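Local coordinates for protein alpha-amylase (Eisenia fetida, PDB 6M4K) that probably hydrolyses internal alpha-1,4-glucosidic linkages of starch and related polysaccharides, with calcium and chloride as cofactors, at residues 332-337 with 417-422; 178-183 with 214-219; 23-28 with 342-347. All coordinates share one frame; numbering follows the deposited sequence.

Contact 1 of 3, residues 332-337 with 417-422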
loop_
_atom_site.group_PDB
_atom_site.type_symbol
_atom_site.label_atom_id
_atom_site.label_comp_id
_atom_site.label_asym_id
_atom_site.label_seq_id
_atom_site.Cartn_x
_atom_site.Cartn_y
_atom_site.Cartn_z
ATOM N N GLU A 332 9.836 -1.925 9.352
ATOM C CA GLU A 332 9.807 -1.778 7.897
ATOM C C GLU A 332 10.363 -0.426 7.458
ATOM O O GLU A 332 11.070 -0.337 6.446
ATOM C CB GLU A 332 8.367 -1.968 7.426
ATOM C CG GLU A 332 8.044 -1.437 6.057
ATOM C CD GLU A 332 6.561 -1.459 5.832
ATOM O OE1 GLU A 332 6.092 -2.430 5.238
ATOM O OE2 GLU A 332 5.871 -0.508 6.289
ATOM N N LEU A 333 10.069 0.632 8.214
ATOM C CA LEU A 333 10.504 1.981 7.868
ATOM C C LEU A 333 11.972 2.200 8.194
ATOM O O LEU A 333 12.636 2.989 7.518
ATOM C CB LEU A 333 9.644 3.009 8.606
ATOM C CG LEU A 333 8.259 3.213 7.978
ATOM C CD1 LEU A 333 7.348 3.961 8.930
ATOM C CD2 LEU A 333 8.384 3.979 6.660
ATOM N N ALA A 334 12.487 1.541 9.233
ATOM C CA ALA A 334 13.888 1.691 9.599
ATOM C C ALA A 334 14.808 0.837 8.746
ATOM O O ALA A 334 16.000 1.148 8.649
ATOM C CB ALA A 334 14.084 1.296 11.065
ATOM N N TRP A 335 14.298 -0.237 8.162
ATOM C CA TRP A 335 15.074 -1.147 7.336
ATOM C C TRP A 335 15.300 -0.518 5.962
ATOM O O TRP A 335 14.857 0.593 5.672
ATOM C CB TRP A 335 14.333 -2.479 7.214
ATOM C CG TRP A 335 15.147 -3.717 6.944
ATOM C CD1 TRP A 335 15.021 -4.563 5.874
ATOM C CD2 TRP A 335 16.149 -4.290 7.791
ATOM N NE1 TRP A 335 15.893 -5.616 5.999
ATOM C CE2 TRP A 335 16.598 -5.469 7.168
ATOM C CE3 TRP A 335 16.716 -3.913 9.016
ATOM C CZ2 TRP A 335 17.582 -6.276 7.730
ATOM C CZ3 TRP A 335 17.683 -4.714 9.574
ATOM C CH2 TRP A 335 18.117 -5.877 8.930
ATOM N N ASP A 336 16.036 -1.226 5.108
ATOM C CA ASP A 336 16.250 -0.794 3.724
ATOM C C ASP A 336 15.823 -1.951 2.835
ATOM O O ASP A 336 16.613 -2.858 2.554
ATOM C CB ASP A 336 17.695 -0.395 3.479
ATOM C CG ASP A 336 17.914 0.162 2.084
ATOM O OD1 ASP A 336 16.918 0.488 1.405
ATOM O OD2 ASP A 336 19.082 0.279 1.665
ATOM N N TYR A 337 14.565 -1.926 2.416
ATOM C CA TYR A 337 14.012 -2.979 1.584
ATOM C C TYR A 337 12.671 -2.536 1.019
ATOM O O TYR A 337 11.672 -2.418 1.748
ATOM C CB TYR A 337 13.834 -4.298 2.352
ATOM C CG TYR A 337 13.179 -5.377 1.509
ATOM C CD1 TYR A 337 13.892 -6.031 0.505
ATOM C CD2 TYR A 337 11.841 -5.717 1.691
ATOM C CE1 TYR A 337 13.298 -7.008 -0.279
ATOM C CE2 TYR A 337 11.241 -6.682 0.914
ATOM C CZ TYR A 337 11.960 -7.319 -0.079
ATOM O OH TYR A 337 11.327 -8.279 -0.829
ATOM N N ILE A 417 16.167 -6.888 19.066
ATOM C CA ILE A 417 17.145 -6.560 18.044
ATOM C C ILE A 417 17.458 -5.083 18.164
ATOM O O ILE A 417 16.700 -4.293 18.733
ATOM C CB ILE A 417 16.683 -6.882 16.601
ATOM C CG1 ILE A 417 15.553 -5.940 16.171
ATOM C CG2 ILE A 417 16.256 -8.338 16.486
ATOM C CD1 ILE A 417 15.158 -6.086 14.706
ATOM N N ALA A 418 18.591 -4.707 17.612
ATOM C CA ALA A 418 18.860 -3.295 17.505
ATOM C C ALA A 418 19.716 -3.108 16.287
ATOM O O ALA A 418 20.541 -3.958 15.944
ATOM C CB ALA A 418 19.566 -2.732 18.738
ATOM N N PHE A 419 19.494 -1.994 15.622
ATOM C CA PHE A 419 20.385 -1.729 14.504
ATOM C C PHE A 419 20.366 -0.249 14.175
ATOM O O PHE A 419 19.444 0.485 14.539
ATOM C CB PHE A 419 20.030 -2.548 13.252
ATOM C CG PHE A 419 18.642 -2.298 12.751
ATOM C CD1 PHE A 419 17.577 -3.013 13.259
ATOM C CD2 PHE A 419 18.406 -1.338 11.779
ATOM C CE1 PHE A 419 16.294 -2.783 12.803
ATOM C CE2 PHE A 419 17.122 -1.097 11.315
ATOM C CZ PHE A 419 16.070 -1.820 11.830
ATOM N N GLY A 420 21.412 0.173 13.476
ATOM C CA GLY A 420 21.534 1.528 13.000
ATOM C C GLY A 420 21.481 1.604 11.483
ATOM O O GLY A 420 21.471 0.601 10.765
ATOM N N ARG A 421 21.455 2.843 11.005
ATOM C CA ARG A 421 21.563 3.145 9.580
ATOM C C ARG A 421 22.723 4.123 9.464
ATOM O O ARG A 421 22.559 5.326 9.689
ATOM C CB ARG A 421 20.260 3.726 9.043
ATOM C CG ARG A 421 19.064 2.783 9.179
ATOM C CD ARG A 421 19.135 1.622 8.194
ATOM N NE ARG A 421 19.304 2.100 6.823
ATOM C CZ ARG A 421 18.330 2.606 6.070
ATOM N NH1 ARG A 421 17.083 2.699 6.526
ATOM N NH2 ARG A 421 18.617 3.025 4.841
ATOM N N GLY A 422 23.910 3.592 9.169
ATOM C CA GLY A 422 25.101 4.429 9.144
ATOM C C GLY A 422 25.282 5.192 10.437
ATOM O O GLY A 422 25.113 4.654 11.542
#
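Trp-335 and Phe-419 meet in a T-shaped stack where the (beta/alpha)8 barrel of this family 13 amylase abuts its C-terminal all-beta domain. Trp-335 is the first residue past helix 322-334, which packs outside the barrel, while Phe-419 belongs to strand 416-421 of the antiparallel C-terminal sheet.

The tightly packed part is aromatic. The six-membered ring of Trp-335 presents its CE3-CZ3 edge to one face of Phe-419, with the planes at 86° and Trp-335 CZ3 3.8 Å above the middle of the phenyl ring. Although the Trp-335 side chain starts out away from the strand, its indole is long enough to reach back, and its NE1 is occupied by Phe-283 O. Phe-419 suits its place because its CB points at the helix end; CG stands between the backbone N and the carbonyl carbon (chi1 59°), which carries the ring toward Ala-334 and Trp-335. The small methyl of Ala-334 lets that ring come close, Ala-334 CB lying 3.8 Å from Phe-419 CZ; Ile-427 of the adjacent strand packs on both, and Phe-397 of helix 389-401 on Ala-334.

Toward solvent the contact loosens. Exposed Asp-336 lays its CB over one face of the Arg-421 guanidinium, offset toward the rim. Asp-336 OD2 remains 4.2 Å from Arg-421 NH2, well out of the guanidinium plane, so the attraction is one of charge alone and probably modest.

Arginine serves here because its long chain, bent at chi2 and chi3, can curl back to a helix C-terminus, where carbonyls lack helical partners. Its NH2 is held by Asn-404 O, and Arg-421 NH1 donates to Ala-334 O at 2.8 Å, approaching from above the carbonyl plane with an N-H...O angle of 151°.

Contact 2 of 3, residues 178-183 with 214-219. With SO4 (sulfate ion), chain H.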
loop_
_atom_site.group_PDB
_atom_site.type_symbol
_atom_site.label_atom_id
_atom_site.label_comp_id
_atom_site.label_asym_id
_atom_site.label_seq_id
_atom_site.Cartn_x
_atom_site.Cartn_y
_atom_site.Cartn_z
ATOM N N VAL A 178 -9.110 -3.567 -26.750
ATOM C CA VAL A 178 -9.039 -3.462 -25.292
ATOM C C VAL A 178 -7.764 -2.743 -24.877
ATOM O O VAL A 178 -7.786 -1.847 -24.022
ATOM C CB VAL A 178 -9.173 -4.853 -24.647
ATOM C CG1 VAL A 178 -8.901 -4.775 -23.149
ATOM C CG2 VAL A 178 -10.572 -5.421 -24.903
ATOM N N ARG A 179 -6.639 -3.093 -25.502
ATOM C CA ARG A 179 -5.375 -2.429 -25.186
ATOM C C ARG A 179 -5.449 -0.937 -25.469
ATOM O O ARG A 179 -4.954 -0.122 -24.677
ATOM C CB ARG A 179 -4.234 -3.059 -25.984
ATOM C CG ARG A 179 -4.009 -4.506 -25.645
ATOM C CD ARG A 179 -3.081 -5.177 -26.645
ATOM N NE ARG A 179 -2.656 -6.494 -26.186
ATOM C CZ ARG A 179 -1.734 -7.227 -26.800
ATOM N NH1 ARG A 179 -1.150 -6.763 -27.900
ATOM N NH2 ARG A 179 -1.390 -8.409 -26.311
ATOM N N ASP A 180 -6.061 -0.558 -26.597
ATOM C CA ASP A 180 -6.176 0.852 -26.950
ATOM C C ASP A 180 -7.066 1.595 -25.963
ATOM O O ASP A 180 -6.754 2.721 -25.558
ATOM C CB ASP A 180 -6.757 0.992 -28.361
ATOM C CG ASP A 180 -5.765 0.630 -29.455
ATOM O OD1 ASP A 180 -4.554 0.506 -29.178
ATOM O OD2 ASP A 180 -6.214 0.490 -30.613
ATOM N N VAL A 181 -8.200 0.992 -25.602
ATOM C CA VAL A 181 -9.147 1.632 -24.692
ATOM C C VAL A 181 -8.526 1.831 -23.315
ATOM O O VAL A 181 -8.660 2.901 -22.701
ATOM C CB VAL A 181 -10.436 0.797 -24.617
ATOM C CG1 VAL A 181 -11.240 1.170 -23.393
ATOM C CG2 VAL A 181 -11.261 0.997 -25.889
ATOM N N GLU A 182 -7.847 0.806 -22.806
ATOM C CA GLU A 182 -7.272 0.911 -21.471
ATOM C C GLU A 182 -6.107 1.892 -21.450
ATOM O O GLU A 182 -5.956 2.663 -20.493
ATOM C CB GLU A 182 -6.901 -0.476 -20.953
ATOM C CG GLU A 182 -8.161 -1.318 -20.729
ATOM C CD GLU A 182 -7.926 -2.619 -20.015
ATOM O OE1 GLU A 182 -6.864 -3.226 -20.227
ATOM O OE2 GLU A 182 -8.833 -3.034 -19.247
ATOM N N ALA A 183 -5.299 1.916 -22.515
ATOM C CA ALA A 183 -4.231 2.909 -22.589
ATOM C C ALA A 183 -4.777 4.323 -22.713
ATOM O O ALA A 183 -4.177 5.259 -22.178
ATOM C CB ALA A 183 -3.293 2.595 -23.750
ATOM N N LEU A 214 1.291 -0.969 -21.518
ATOM C CA LEU A 214 2.278 -0.006 -21.039
ATOM C C LEU A 214 3.042 0.639 -22.191
ATOM O O LEU A 214 3.414 1.817 -22.104
ATOM C CB LEU A 214 3.242 -0.665 -20.049
ATOM C CG LEU A 214 2.612 -1.179 -18.746
ATOM C CD1 LEU A 214 3.686 -1.715 -17.798
ATOM C CD2 LEU A 214 1.760 -0.139 -18.049
ATOM N N GLY A 215 3.274 -0.106 -23.279
ATOM C CA GLY A 215 3.952 0.455 -24.441
ATOM C C GLY A 215 3.176 1.552 -25.141
ATOM O O GLY A 215 3.761 2.313 -25.920
ATOM N N ARG A 216 1.873 1.654 -24.881
ATOM C CA ARG A 216 1.037 2.705 -25.437
ATOM C C ARG A 216 1.015 3.958 -24.576
ATOM O O ARG A 216 0.419 4.959 -24.976
ATOM C CB ARG A 216 -0.399 2.201 -25.597
ATOM C CG ARG A 216 -0.598 1.140 -26.667
ATOM C CD ARG A 216 -1.895 0.380 -26.394
ATOM N NE ARG A 216 -2.440 -0.276 -27.586
ATOM C CZ ARG A 216 -1.991 -1.418 -28.105
ATOM N NH1 ARG A 216 -0.965 -2.051 -27.554
ATOM N NH2 ARG A 216 -2.568 -1.922 -29.192
ATOM N N LEU A 217 1.658 3.942 -23.412
ATOM C CA LEU A 217 1.521 5.060 -22.488
ATOM C C LEU A 217 2.377 6.244 -22.910
ATOM O O LEU A 217 3.493 6.080 -23.419
ATOM C CB LEU A 217 1.918 4.646 -21.071
ATOM C CG LEU A 217 1.016 3.619 -20.395
ATOM C CD1 LEU A 217 1.460 3.410 -18.946
ATOM C CD2 LEU A 217 -0.434 4.055 -20.446
ATOM N N ASN A 218 1.845 7.441 -22.691
ATOM C CA ASN A 218 2.596 8.677 -22.815
ATOM C C ASN A 218 3.436 8.908 -21.563
ATOM O O ASN A 218 3.158 8.368 -20.487
ATOM C CB ASN A 218 1.643 9.855 -22.992
ATOM C CG ASN A 218 0.772 9.721 -24.224
ATOM O OD1 ASN A 218 1.173 9.118 -25.221
ATOM N ND2 ASN A 218 -0.425 10.287 -24.162
ATOM N N GLN A 219 4.469 9.730 -21.709
ATOM C CA GLN A 219 5.309 10.055 -20.568
ATOM C C GLN A 219 4.644 11.106 -19.676
ATOM O O GLN A 219 3.636 11.714 -20.031
ATOM C CB GLN A 219 6.710 10.450 -21.037
ATOM C CG GLN A 219 7.411 9.239 -21.666
ATOM C CD GLN A 219 8.868 9.447 -21.982
ATOM O OE1 GLN A 219 9.240 10.393 -22.670
ATOM N NE2 GLN A 219 9.708 8.539 -21.496
HETATM S S SO4 H . 1.234 -9.471 -28.722
HETATM O O1 SO4 H . 1.752 -10.411 -29.713
HETATM O O2 SO4 H . 2.265 -9.192 -27.727
HETATM O O3 SO4 H . 0.069 -10.055 -28.069
HETATM O O4 SO4 H . 0.846 -8.226 -29.386
#
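Arg-216 grips Asp-180 side-on, NE and NH2 both donating to the same carboxylate oxygen, OD1. The NE bond is the shorter and straighter, 2.8 Å from Arg-216 NE to Asp-180 OD1 at 162°. Arg-216 NH2 lies 3.1 Å from Asp-180 OD1 and meets it from above the carboxylate plane, at a more bent 136°. OD1 sits within the guanidinium plane for both bonds, and Arg-216 NH1 goes to Ala-212 O near the end of helix 207-214, so all three nitrogens help fix the group's rotation.

A second arginine, Arg-179 on helix 176-192, reaches out in an extended chain to a sulfate, probably from the crystallisation liquor. Arg-179 NH1 donates to sulfate O4 at 2.9 Å and Arg-179 NH2 to O3, while NH2 also forms a salt bridge with Asp-209.

Packing follows beneath these charges. Arg-179 CB lies 3.5 Å from Arg-216 CZ, over the centre of the guanidinium face, and the two side chains cross at about a right angle. Ala-183, one turn on from Arg-179, is small enough for its CB to approach Arg-216 CB to 3.5 Å. Leu-217, last residue of the type I turn that begins at Leu-214, rests on the helix at Ala-186.

The turn after helix 207-214 is thus tied to helix 176-192 at the surface, and each arginine has an aspartate to offset its charge, which probably eases the approach of two like charges, Arg-179 NH1 and Arg-216 NH1.

Contact 3 of 3, residues 23-28 with 342-347. With SO4 (sulfate ion), chain G.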
loop_
_atom_site.group_PDB
_atom_site.type_symbol
_atom_site.label_atom_id
_atom_site.label_comp_id
_atom_site.label_asym_id
_atom_site.label_seq_id
_atom_site.Cartn_x
_atom_site.Cartn_y
_atom_site.Cartn_z
ATOM N N PHE A 23 -7.364 5.053 1.564
ATOM C CA PHE A 23 -8.392 4.131 1.086
ATOM C C PHE A 23 -9.785 4.741 1.257
ATOM O O PHE A 23 -10.191 5.090 2.374
ATOM C CB PHE A 23 -8.245 2.842 1.896
ATOM C CG PHE A 23 -9.284 1.785 1.621
ATOM C CD1 PHE A 23 -9.514 1.304 0.341
ATOM C CD2 PHE A 23 -9.989 1.215 2.682
ATOM C CE1 PHE A 23 -10.447 0.290 0.107
ATOM C CE2 PHE A 23 -10.923 0.203 2.453
ATOM C CZ PHE A 23 -11.157 -0.248 1.175
ATOM N N GLU A 24 -10.502 4.895 0.144
ATOM C CA GLU A 24 -11.858 5.440 0.097
ATOM C C GLU A 24 -11.948 6.905 0.510
ATOM O O GLU A 24 -13.065 7.424 0.681
ATOM C CB GLU A 24 -12.882 4.588 0.863
ATOM C CG GLU A 24 -13.211 3.255 0.208
ATOM C CD GLU A 24 -14.308 3.340 -0.844
ATOM O OE1 GLU A 24 -14.701 4.456 -1.255
ATOM O OE2 GLU A 24 -14.793 2.273 -1.260
ATOM N N TRP A 25 -10.831 7.613 0.642
ATOM C CA TRP A 25 -10.915 9.050 0.875
ATOM C C TRP A 25 -11.473 9.764 -0.356
ATOM O O TRP A 25 -11.142 9.420 -1.509
ATOM C CB TRP A 25 -9.545 9.637 1.203
ATOM C CG TRP A 25 -9.022 9.310 2.576
ATOM C CD1 TRP A 25 -9.101 8.107 3.242
ATOM C CD2 TRP A 25 -8.318 10.200 3.448
ATOM N NE1 TRP A 25 -8.480 8.206 4.469
ATOM C CE2 TRP A 25 -8.007 9.485 4.625
ATOM C CE3 TRP A 25 -7.921 11.540 3.354
ATOM C CZ2 TRP A 25 -7.323 10.067 5.692
ATOM C CZ3 TRP A 25 -7.249 12.112 4.419
ATOM C CH2 TRP A 25 -6.952 11.379 5.562
ATOM N N LYS A 26 -12.293 10.785 -0.107
ATOM C CA LYS A 26 -12.781 11.659 -1.167
ATOM C C LYS A 26 -11.663 12.561 -1.689
ATOM O O LYS A 26 -10.702 12.881 -0.983
ATOM C CB LYS A 26 -13.914 12.553 -0.654
ATOM C CG LYS A 26 -15.209 11.818 -0.342
ATOM C CD LYS A 26 -16.332 12.789 0.038
ATOM C CE LYS A 26 -16.023 13.519 1.332
ATOM N NZ LYS A 26 -17.249 14.236 1.818
ATOM N N TRP A 27 -11.823 12.997 -2.943
ATOM C CA TRP A 27 -10.803 13.842 -3.560
ATOM C C TRP A 27 -10.608 15.145 -2.795
ATOM O O TRP A 27 -9.475 15.622 -2.646
ATOM C CB TRP A 27 -11.134 14.122 -5.022
ATOM C CG TRP A 27 -11.419 12.921 -5.874
ATOM C CD1 TRP A 27 -12.266 12.878 -6.931
ATOM C CD2 TRP A 27 -10.850 11.596 -5.772
ATOM N NE1 TRP A 27 -12.283 11.630 -7.491
ATOM C CE2 TRP A 27 -11.423 10.820 -6.800
ATOM C CE3 TRP A 27 -9.944 10.984 -4.897
ATOM C CZ2 TRP A 27 -11.111 9.469 -6.989
ATOM C CZ3 TRP A 27 -9.637 9.647 -5.083
ATOM C CH2 TRP A 27 -10.219 8.906 -6.122
ATOM N N THR A 28 -11.697 15.742 -2.301
ATOM C CA THR A 28 -11.532 16.986 -1.557
ATOM C C THR A 28 -10.722 16.781 -0.289
ATOM O O THR A 28 -9.956 17.669 0.105
ATOM C CB THR A 28 -12.889 17.589 -1.213
ATOM O OG1 THR A 28 -13.690 16.607 -0.550
ATOM C CG2 THR A 28 -13.590 18.080 -2.479
ATOM N N LEU A 342 2.275 2.849 3.331
ATOM C CA LEU A 342 1.490 2.701 4.554
ATOM C C LEU A 342 0.003 2.702 4.224
ATOM O O LEU A 342 -0.480 3.578 3.500
ATOM C CB LEU A 342 1.761 3.856 5.521
ATOM C CG LEU A 342 3.206 4.165 5.908
ATOM C CD1 LEU A 342 3.248 5.162 7.056
ATOM C CD2 LEU A 342 3.950 2.905 6.290
ATOM N N MET A 343 -0.716 1.732 4.769
ATOM C CA MET A 343 -2.168 1.742 4.693
ATOM C C MET A 343 -2.733 2.867 5.556
ATOM O O MET A 343 -2.194 3.200 6.616
ATOM C CB MET A 343 -2.680 0.395 5.216
ATOM C CG MET A 343 -4.193 0.231 5.209
ATOM S SD MET A 343 -4.806 0.341 3.524
ATOM C CE MET A 343 -6.572 0.343 3.862
ATOM N N SER A 344 -3.828 3.463 5.097
ATOM C CA SER A 344 -4.609 4.389 5.911
ATOM C C SER A 344 -6.067 3.966 5.820
ATOM O O SER A 344 -6.645 3.948 4.728
ATOM C CB SER A 344 -4.418 5.844 5.472
ATOM O OG SER A 344 -4.861 6.720 6.499
ATOM N N SER A 345 -6.647 3.611 6.970
ATOM C CA SER A 345 -7.872 2.821 7.021
ATOM C C SER A 345 -9.054 3.589 7.597
ATOM O O SER A 345 -8.913 4.642 8.227
ATOM C CB SER A 345 -7.664 1.595 7.914
ATOM O OG SER A 345 -6.495 0.891 7.548
ATOM N N TYR A 346 -10.227 2.984 7.421
ATOM C CA TYR A 346 -11.396 3.357 8.196
ATOM C C TYR A 346 -11.832 2.187 9.071
ATOM O O TYR A 346 -11.553 1.022 8.788
ATOM C CB TYR A 346 -12.538 3.837 7.294
ATOM C CG TYR A 346 -13.070 2.840 6.275
ATOM C CD1 TYR A 346 -13.949 1.832 6.664
ATOM C CD2 TYR A 346 -12.733 2.931 4.922
ATOM C CE1 TYR A 346 -14.462 0.940 5.750
ATOM C CE2 TYR A 346 -13.249 2.040 3.996
ATOM C CZ TYR A 346 -14.119 1.046 4.409
ATOM O OH TYR A 346 -14.642 0.183 3.484
ATOM N N ASN A 347 -12.550 2.518 10.143
ATOM C CA ASN A 347 -13.100 1.516 11.043
ATOM C C ASN A 347 -14.383 0.930 10.467
ATOM O O ASN A 347 -15.124 1.588 9.737
ATOM C CB ASN A 347 -13.384 2.173 12.395
ATOM C CG ASN A 347 -13.421 1.181 13.541
ATOM O OD1 ASN A 347 -13.166 -0.005 13.371
ATOM N ND2 ASN A 347 -13.729 1.683 14.733
HETATM S S SO4 G . -17.346 16.489 -1.245
HETATM O O1 SO4 G . -17.375 15.611 -2.405
HETATM O O2 SO4 G . -15.991 16.483 -0.723
HETATM O O3 SO4 G . -18.230 15.956 -0.211
HETATM O O4 SO4 G . -17.746 17.840 -1.638
HETATM O O HOH W 1 -9.112 5.263 4.978
HETATM O O HOH W 2 -7.618 6.962 7.331
#
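The chain at Phe-23, just past strand 19-22, passes the end of strand 339-344, where Phe-23 N reaches Ser-344 O in a weak 3.4 Å hydrogen bond.

The Phe-23 side chain points at the last strand. CG stands anti to the backbone N (chi1 176°), which brings the ring beside Tyr-346. These two rings are nearly parallel, 6° apart, but slid so far that they barely overlap: Phe-23 CE2 meets Tyr-346 CE2 at 3.3 Å. Phe-23 CB lies 3.6 Å from Met-343 CE, and the flexible thioether, bent at chi2, suits a niche beside a ring. Glu-24 folds back to lay CG over the Phe-23 ring and sends OE1 to Arg-66, while Tyr-346 OH is bound to Val-362 O. An alanine here in place of Phe-23 would probably leave Tyr-346 CE2 and Glu-24 CG without the ring they pack on, and Met-343 CE with only CB to touch.

Two waters join the polar side. Water 1 donates to Phe-23 O and to Ser-344 O, each at 2.8 Å, and water 2 donates to Ser-345 O and bonds Ser-344 OG. Both lie at the edge of the Trp-25 indole; Trp-25 NE1 donates to water 2 at 3.2 Å and only weakly to water 1. Small Ser-344 also binds His-386 through OG.

Leu-342 pairs with Ile-19 and His-21, so strand 339-344 beside 19-22 closes the TIM barrel, and this contact sits at the C-terminal ends of those two strands.

Contacts 1 and 3 are buried, whereas contact 2 lies at the surface. Contact 3 closes the barrel itself, contact 2 joins elements on its outer layer, and contact 1 couples that layer to the C-terminal domain. Contacts 1 and 3 are neighbours, using helix 322-334 and the strand 339-344 that follows it; they touch where Glu-332 OE2 lies 3.9 Å from Leu-342 CD2. Contact 2, about 39 Å from contact 1 between centres, shares no element with either. Chemistry follows place: aromatic rings mark the two mostly buried contacts, joined by an arginine-to-carbonyl bond in contact 1 and by bound water in contact 3, while contact 2 relies on a salt bridge.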